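Local structure of pyroglutatmate porin OpdO (Pseudomonas aeruginosa, 3SZV) at residues G328-G338 / K350-V361. The protein probably forms an outer-membrane channel of the OprD porin family, thought to admit small carboxylates such as pyroglutamate. Sequence-based numbering, arbitrary orientation.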
loop_
_atom_site.group_PDB
_atom_site.type_symbol
_atom_site.label_atom_id
_atom_site.label_comp_id
_atom_site.label_asym_id
_atom_site.label_seq_id
_atom_site.Cartn_x
_atom_site.Cartn_y
_atom_site.Cartn_z
ATOM N N GLY A 328 -24.114 3.519 0.692
ATOM C CA GLY A 328 -22.850 4.240 0.610
ATOM C C GLY A 328 -22.082 4.307 1.918
ATOM O O GLY A 328 -20.940 4.744 1.955
ATOM N N LEU A 329 -22.709 3.834 2.990
ATOM C CA LEU A 329 -22.210 4.082 4.339
ATOM C C LEU A 329 -21.325 2.954 4.848
ATOM O O LEU A 329 -21.636 1.776 4.669
ATOM C CB LEU A 329 -23.402 4.276 5.278
ATOM C CG LEU A 329 -23.141 4.759 6.701
ATOM C CD1 LEU A 329 -22.430 6.092 6.683
ATOM C CD2 LEU A 329 -24.477 4.865 7.434
ATOM N N SER A 330 -20.250 3.324 5.540
ATOM C CA SER A 330 -19.296 2.345 6.049
ATOM C C SER A 330 -18.816 2.731 7.445
ATOM O O SER A 330 -18.700 3.915 7.767
ATOM C CB SER A 330 -18.088 2.231 5.110
ATOM O OG SER A 330 -17.454 3.488 4.943
ATOM N N PHE A 331 -18.536 1.724 8.264
ATOM C CA PHE A 331 -17.965 1.935 9.583
ATOM C C PHE A 331 -16.895 0.887 9.810
ATOM O O PHE A 331 -17.100 -0.295 9.524
ATOM C CB PHE A 331 -19.041 1.798 10.667
ATOM C CG PHE A 331 -18.496 1.886 12.073
ATOM C CD1 PHE A 331 -18.289 3.120 12.669
ATOM C CD2 PHE A 331 -18.161 0.738 12.787
ATOM C CE1 PHE A 331 -17.785 3.211 13.963
ATOM C CE2 PHE A 331 -17.668 0.825 14.085
ATOM C CZ PHE A 331 -17.472 2.063 14.668
ATOM N N MET A 332 -15.758 1.321 10.337
ATOM C CA MET A 332 -14.721 0.408 10.800
ATOM C C MET A 332 -14.144 0.929 12.111
ATOM O O MET A 332 -13.962 2.139 12.275
ATOM C CB MET A 332 -13.613 0.281 9.752
ATOM C CG MET A 332 -12.493 -0.688 10.160
ATOM S SD MET A 332 -11.183 0.007 11.197
ATOM C CE MET A 332 -10.392 1.091 10.020
ATOM N N SER A 333 -13.877 0.035 13.056
ATOM C CA SER A 333 -13.083 0.427 14.210
ATOM C C SER A 333 -12.108 -0.694 14.528
ATOM O O SER A 333 -12.433 -1.878 14.408
ATOM C CB SER A 333 -13.976 0.755 15.407
ATOM O OG SER A 333 -13.261 1.513 16.373
ATOM N N ARG A 334 -10.905 -0.326 14.938
ATOM C CA ARG A 334 -9.913 -1.336 15.270
ATOM C C ARG A 334 -9.031 -0.841 16.401
ATOM O O ARG A 334 -8.923 0.359 16.644
ATOM C CB ARG A 334 -9.076 -1.717 14.044
ATOM C CG ARG A 334 -8.370 -0.545 13.401
ATOM C CD ARG A 334 -7.663 -0.937 12.114
ATOM N NE ARG A 334 -7.201 0.266 11.446
ATOM C CZ ARG A 334 -6.827 0.325 10.175
ATOM N NH1 ARG A 334 -6.802 -0.777 9.438
ATOM N NH2 ARG A 334 -6.450 1.479 9.641
ATOM N N TYR A 335 -8.420 -1.788 17.093
ATOM C CA TYR A 335 -7.586 -1.496 18.241
ATOM C C TYR A 335 -6.406 -2.447 18.183
ATOM O O TYR A 335 -6.577 -3.654 17.957
ATOM C CB TYR A 335 -8.381 -1.712 19.527
ATOM C CG TYR A 335 -7.587 -1.529 20.799
ATOM C CD1 TYR A 335 -7.053 -2.622 21.472
ATOM C CD2 TYR A 335 -7.398 -0.268 21.341
ATOM C CE1 TYR A 335 -6.338 -2.455 22.665
ATOM C CE2 TYR A 335 -6.688 -0.095 22.532
ATOM C CZ TYR A 335 -6.161 -1.192 23.169
ATOM O OH TYR A 335 -5.458 -1.000 24.346
ATOM N N VAL A 336 -5.210 -1.902 18.374
ATOM C CA VAL A 336 -4.002 -2.704 18.408
ATOM C C VAL A 336 -3.236 -2.362 19.678
ATOM O O VAL A 336 -3.055 -1.194 20.008
ATOM C CB VAL A 336 -3.117 -2.433 17.186
ATOM C CG1 VAL A 336 -1.871 -3.310 17.224
ATOM C CG2 VAL A 336 -3.893 -2.668 15.889
ATOM N N SER A 337 -2.819 -3.397 20.402
ATOM C CA SER A 337 -2.064 -3.224 21.642
ATOM C C SER A 337 -0.722 -3.927 21.519
ATOM O O SER A 337 -0.654 -5.106 21.178
ATOM C CB SER A 337 -2.865 -3.801 22.811
ATOM O OG SER A 337 -2.173 -3.664 24.044
ATOM N N GLY A 338 0.349 -3.181 21.775
ATOM C CA GLY A 338 1.693 -3.720 21.674
ATOM C C GLY A 338 2.421 -3.675 23.006
ATOM O O GLY A 338 2.255 -2.743 23.795
ATOM N N LYS A 350 5.472 -0.228 25.795
ATOM C CA LYS A 350 4.092 -0.575 25.464
ATOM C C LYS A 350 3.413 0.579 24.757
ATOM O O LYS A 350 3.702 1.744 25.018
ATOM C CB LYS A 350 3.308 -0.948 26.725
ATOM C CG LYS A 350 3.119 0.193 27.695
ATOM C CD LYS A 350 2.438 -0.288 28.968
ATOM C CE LYS A 350 2.234 0.853 29.952
ATOM N NZ LYS A 350 1.503 0.397 31.167
ATOM N N GLU A 351 2.496 0.239 23.858
ATOM C CA GLU A 351 1.742 1.247 23.133
ATOM C C GLU A 351 0.410 0.668 22.711
ATOM O O GLU A 351 0.262 -0.541 22.551
ATOM C CB GLU A 351 2.507 1.711 21.885
ATOM C CG GLU A 351 2.851 0.588 20.916
ATOM C CD GLU A 351 3.332 1.097 19.571
ATOM O OE1 GLU A 351 3.139 2.297 19.282
ATOM O OE2 GLU A 351 3.886 0.290 18.791
ATOM N N TRP A 352 -0.569 1.539 22.520
ATOM C CA TRP A 352 -1.795 1.094 21.876
ATOM C C TRP A 352 -2.291 2.153 20.914
ATOM O O TRP A 352 -1.950 3.338 21.040
ATOM C CB TRP A 352 -2.875 0.710 22.901
ATOM C CG TRP A 352 -3.351 1.808 23.812
ATOM C CD1 TRP A 352 -2.923 2.050 25.092
ATOM C CD2 TRP A 352 -4.372 2.784 23.549
ATOM N NE1 TRP A 352 -3.599 3.116 25.628
ATOM C CE2 TRP A 352 -4.495 3.584 24.704
ATOM C CE3 TRP A 352 -5.192 3.060 22.447
ATOM C CZ2 TRP A 352 -5.401 4.642 24.790
ATOM C CZ3 TRP A 352 -6.090 4.113 22.537
ATOM C CH2 TRP A 352 -6.191 4.888 23.702
ATOM N N GLU A 353 -3.077 1.713 19.940
ATOM C CA GLU A 353 -3.658 2.621 18.962
ATOM C C GLU A 353 -5.077 2.185 18.642
ATOM O O GLU A 353 -5.338 1.002 18.437
ATOM C CB GLU A 353 -2.808 2.656 17.686
ATOM C CG GLU A 353 -3.407 3.537 16.590
ATOM C CD GLU A 353 -2.527 3.665 15.351
ATOM O OE1 GLU A 353 -1.307 3.368 15.425
ATOM O OE2 GLU A 353 -3.063 4.054 14.286
ATOM N N ARG A 354 -5.986 3.151 18.632
ATOM C CA ARG A 354 -7.348 2.917 18.187
ATOM C C ARG A 354 -7.596 3.724 16.922
ATOM O O ARG A 354 -7.169 4.868 16.821
ATOM C CB ARG A 354 -8.350 3.348 19.260
ATOM C CG ARG A 354 -9.782 3.152 18.816
ATOM C CD ARG A 354 -10.757 4.101 19.504
ATOM N NE ARG A 354 -10.307 5.496 19.561
ATOM C CZ ARG A 354 -10.200 6.322 18.518
ATOM N NH1 ARG A 354 -10.478 5.917 17.279
ATOM N NH2 ARG A 354 -9.793 7.571 18.716
ATOM N N ASN A 355 -8.294 3.127 15.958
ATOM C CA ASN A 355 -8.705 3.835 14.747
ATOM C C ASN A 355 -10.194 3.667 14.544
ATOM O O ASN A 355 -10.738 2.594 14.811
ATOM C CB ASN A 355 -8.086 3.236 13.479
ATOM C CG ASN A 355 -6.568 3.292 13.424
ATOM O OD1 ASN A 355 -5.982 2.642 12.556
ATOM N ND2 ASN A 355 -5.918 4.063 14.302
ATOM N N THR A 356 -10.855 4.708 14.048
ATOM C CA THR A 356 -12.255 4.596 13.639
ATOM C C THR A 356 -12.435 5.321 12.322
ATOM O O THR A 356 -12.038 6.479 12.194
ATOM C CB THR A 356 -13.201 5.213 14.677
ATOM O OG1 THR A 356 -13.024 4.543 15.927
ATOM C CG2 THR A 356 -14.666 5.079 14.219
ATOM N N ASP A 357 -13.022 4.636 11.338
ATOM C CA ASP A 357 -13.291 5.223 10.030
ATOM C C ASP A 357 -14.792 5.252 9.801
ATOM O O ASP A 357 -15.458 4.230 9.932
ATOM C CB ASP A 357 -12.674 4.382 8.910
ATOM C CG ASP A 357 -11.164 4.526 8.806
ATOM O OD1 ASP A 357 -10.563 5.240 9.631
ATOM O OD2 ASP A 357 -10.588 3.899 7.890
ATOM N N LEU A 358 -15.320 6.418 9.437
ATOM C CA LEU A 358 -16.720 6.554 9.069
ATOM C C LEU A 358 -16.731 7.132 7.672
ATOM O O LEU A 358 -16.048 8.115 7.397
ATOM C CB LEU A 358 -17.425 7.529 10.011
ATOM C CG LEU A 358 -18.644 7.063 10.806
ATOM C CD1 LEU A 358 -19.295 8.261 11.477
ATOM C CD2 LEU A 358 -19.638 6.343 9.912
ATOM N N GLY A 359 -17.501 6.536 6.772
ATOM C CA GLY A 359 -17.502 7.042 5.412
ATOM C C GLY A 359 -18.842 6.963 4.728
ATOM O O GLY A 359 -19.678 6.132 5.076
ATOM N N TYR A 360 -19.060 7.852 3.765
ATOM C CA TYR A 360 -20.236 7.771 2.924
ATOM C C TYR A 360 -19.894 8.125 1.496
ATOM O O TYR A 360 -19.207 9.115 1.240
ATOM C CB TYR A 360 -21.347 8.695 3.396
ATOM C CG TYR A 360 -22.628 8.416 2.660
ATOM C CD1 TYR A 360 -23.325 7.236 2.883
ATOM C CD2 TYR A 360 -23.132 9.311 1.732
ATOM C CE1 TYR A 360 -24.497 6.961 2.214
ATOM C CE2 TYR A 360 -24.305 9.047 1.054
ATOM C CZ TYR A 360 -24.982 7.870 1.298
ATOM O OH TYR A 360 -26.146 7.598 0.632
ATOM N N VAL A 361 -20.401 7.319 0.570
ATOM C CA VAL A 361 -20.251 7.591 -0.850
ATOM C C VAL A 361 -21.640 7.789 -1.437
ATOM O O VAL A 361 -22.527 6.942 -1.269
ATOM C CB VAL A 361 -19.529 6.440 -1.571
ATOM C CG1 VAL A 361 -19.452 6.713 -3.060
ATOM C CG2 VAL A 361 -18.131 6.253 -1.000
HETATM O O HOH W 1 -27.139 5.203 1.070
HETATM O O HOH W 2 -15.510 3.651 6.928
HETATM O O HOH W 3 -8.033 4.242 10.227
#
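The guanidinium of Arg-334 meets the amide of Asn-355 at its edge, while Met-332 CE sits over the centre of one guanidinium face, 3.6 Å above the plane. The guanidinium and amide planes are turned 69° apart. Arg-334 NE gives a bent hydrogen bond of 2.9 Å to Asn-355 OD1, and NH2 adds a weak one to the same oxygen. Gln-301 N also binds this oxygen. The amide is fixed from its other end too: Asn-355 ND2 donates almost straight (174°) to Glu-353 OE2. Both Glu-353 carboxylate oxygens are held by loop backbone, at Ile-302 N and Gly-303 N. The Met-332 chain is bent at both chi2 and chi3, which brings CE over the guanidinium and 3.5 Å from Asp-357 OD2. A water links Asp-357 OD1 to Arg-334 NH2, weakly on the arginine side.

On the other face of the strands, the Tyr-335 ring lies obliquely against Trp-352, with CE2 3.5 Å from Trp-352 CE3. Leu-329 CB lies at the edge of the Tyr-360 ring, in its plane, 3.8 Å from Tyr-360 CD1. Between these aromatic ends, Ser-333 OG and Thr-356 OG1 share a hydrogen bond of 3.1 Å. Phe-331 CE1 packs 3.6 Å from Thr-356 CG2.

Paired backbone bonds run from Ser-330/Gly-359 to Gly-338/Glu-351. Strands 311-320 and 371-381 flank the pair. This is an antiparallel beta hairpin in the wall of an OprD-type beta-barrel, with the Arg-334/Asn-355/Asp-357 cluster on one face and Tyr-335, Trp-352, Phe-331 and Tyr-360 on the other.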